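Local coordinates for flagellar hook-associated protein 2 (Helicobacter pylori, PDB 6IWY) that caps the tip of the growing flagellar filament, promotes polymerization of flagellin there and keeps unassembled subunits from leaking out, at residues A351-T355 with L356-K360. Residues are numbered along the deposited sequence; the frame is centred on the assembly and turned at random.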
loop_
_atom_site.group_PDB
_atom_site.type_symbol
_atom_site.label_atom_id
_atom_site.label_comp_id
_atom_site.label_asym_id
_atom_site.label_seq_id
_atom_site.Cartn_x
_atom_site.Cartn_y
_atom_site.Cartn_z
ATOM N N ALA A 351 12.410 -2.408 3.755
ATOM C CA ALA A 351 13.365 -2.875 4.741
ATOM C C ALA A 351 12.822 -2.881 6.201
ATOM O O ALA A 351 13.283 -3.697 6.994
ATOM C CB ALA A 351 14.642 -2.100 4.638
ATOM N N SER A 352 11.832 -2.027 6.517
ATOM C CA SER A 352 11.325 -1.803 7.878
ATOM C C SER A 352 9.892 -2.245 8.105
ATOM O O SER A 352 9.390 -2.260 9.246
ATOM C CB SER A 352 11.374 -0.317 8.194
ATOM O OG SER A 352 10.454 0.354 7.363
ATOM N N GLN A 353 9.214 -2.628 7.044
ATOM C CA GLN A 353 7.873 -3.187 7.201
ATOM C C GLN A 353 7.742 -4.262 8.268
ATOM O O GLN A 353 6.771 -4.266 8.978
ATOM C CB GLN A 353 7.387 -3.785 5.891
ATOM C CG GLN A 353 5.897 -4.144 5.900
ATOM C CD GLN A 353 5.619 -5.614 6.130
ATOM O OE1 GLN A 353 6.463 -6.487 5.838
ATOM N NE2 GLN A 353 4.406 -5.909 6.604
ATOM N N ASN A 354 8.691 -5.185 8.346
ATOM C CA ASN A 354 8.529 -6.401 9.176
ATOM C C ASN A 354 8.543 -6.123 10.691
ATOM O O ASN A 354 7.952 -6.844 11.467
ATOM C CB ASN A 354 9.605 -7.453 8.835
ATOM C CG ASN A 354 9.117 -8.875 9.085
ATOM O OD1 ASN A 354 8.092 -9.277 8.525
ATOM N ND2 ASN A 354 9.825 -9.639 9.940
ATOM N N THR A 355 9.212 -5.046 11.080
ATOM C CA THR A 355 9.410 -4.702 12.478
ATOM C C THR A 355 8.457 -3.566 12.847
ATOM O O THR A 355 7.697 -3.667 13.795
ATOM C CB THR A 355 10.856 -4.243 12.679
ATOM O OG1 THR A 355 11.547 -4.303 11.423
ATOM C CG2 THR A 355 11.566 -5.112 13.662
ATOM N N LEU A 356 8.468 -2.498 12.062
ATOM C CA LEU A 356 7.670 -1.318 12.370
ATOM C C LEU A 356 6.217 -1.371 11.949
ATOM O O LEU A 356 5.402 -0.731 12.608
ATOM C CB LEU A 356 8.291 -0.066 11.749
ATOM C CG LEU A 356 9.709 0.272 12.232
ATOM C CD1 LEU A 356 10.203 1.581 11.591
ATOM C CD2 LEU A 356 9.757 0.336 13.762
ATOM N N PHE A 357 5.875 -2.102 10.881
ATOM C CA PHE A 357 4.570 -1.910 10.229
ATOM C C PHE A 357 3.713 -3.119 9.941
ATOM O O PHE A 357 3.046 -3.180 8.933
ATOM C CB PHE A 357 4.756 -1.176 8.892
ATOM C CG PHE A 357 5.378 0.168 9.007
ATOM C CD1 PHE A 357 4.886 1.103 9.890
ATOM C CD2 PHE A 357 6.438 0.507 8.198
ATOM C CE1 PHE A 357 5.442 2.354 9.972
ATOM C CE2 PHE A 357 7.009 1.746 8.286
ATOM C CZ PHE A 357 6.505 2.680 9.178
ATOM N N MET A 358 3.674 -4.092 10.818
ATOM C CA MET A 358 2.639 -5.111 10.688
ATOM C C MET A 358 1.284 -4.415 10.553
ATOM O O MET A 358 1.018 -3.405 11.230
ATOM C CB MET A 358 2.653 -6.045 11.888
ATOM C CG MET A 358 3.383 -7.401 11.643
ATOM S SD MET A 358 4.314 -7.687 10.069
ATOM C CE MET A 358 4.749 -9.431 10.295
ATOM N N SER A 359 0.446 -4.913 9.651
ATOM C CA SER A 359 -0.907 -4.409 9.546
ATOM C C SER A 359 -1.889 -5.551 9.628
ATOM O O SER A 359 -1.606 -6.637 9.147
ATOM C CB SER A 359 -1.087 -3.691 8.237
ATOM O OG SER A 359 -0.886 -4.582 7.131
ATOM N N LYS A 360 -3.036 -5.297 10.244
ATOM C CA LYS A 360 -4.196 -6.198 10.202
ATOM C C LYS A 360 -5.452 -5.361 9.962
ATOM O O LYS A 360 -5.660 -4.374 10.641
ATOM C CB LYS A 360 -4.320 -6.959 11.529
ATOM C CG LYS A 360 -5.556 -7.871 11.689
ATOM C CD LYS A 360 -5.343 -8.942 12.760
ATOM C CE LYS A 360 -5.891 -8.594 14.156
ATOM N NZ LYS A 360 -7.183 -9.312 14.491
#
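The carbonyl oxygen of Ser352 takes two backbone N-H groups in the last turn of helix 349-356: Leu356 N donates to Ser352 O at 3.0 Å, and Thr355 N adds a weak bond to the same oxygen. One residue on, Phe357 N reaches Gln353 O at 3.0 Å. Phe357 is also where the chain leaves helical geometry.

Leu356 CD1 lies 4.1 Å from Ser352 CB. The Phe357 ring approaches Ser352 obliquely, CE2 being 3.8 Å from Ser352 OG, while Leu356 CB sits over the centre of one ring face. The serine hydroxyl has its polar partners elsewhere, in Thr61 and the carbonyls of Ser348 and Tyr349, so its contact with the ring is van der Waals packing. Leu45 and Leu63 also touch the phenylalanine, which thereby joins the helix end to strands 42-49 and 61-67.

Met358 turns back across the helix end. Its chain folds at CB-CG (chi2 7°), laying SD 3.9 Å from Gln353 NE2, with the two side chains crossing at about a right angle. CE continues alongside Asn354, 3.8 Å from OD1. Backbone pairing of Met358 with Gly46 and of Lys360 with Glu44 then carries the chain into 359-361, a strand that is outermost, within this chain, in an antiparallel sheet of this central part of the cap protein.

Directional hydrogen bonding across this helix-to-strand turn thus belongs to the main chain, where the N-H groups of Leu356 and Phe357 fix the turn on the carbonyls of Ser352 and Gln353; the side chains add non-directional van der Waals packing, buried at Phe357 and exposed at Met358.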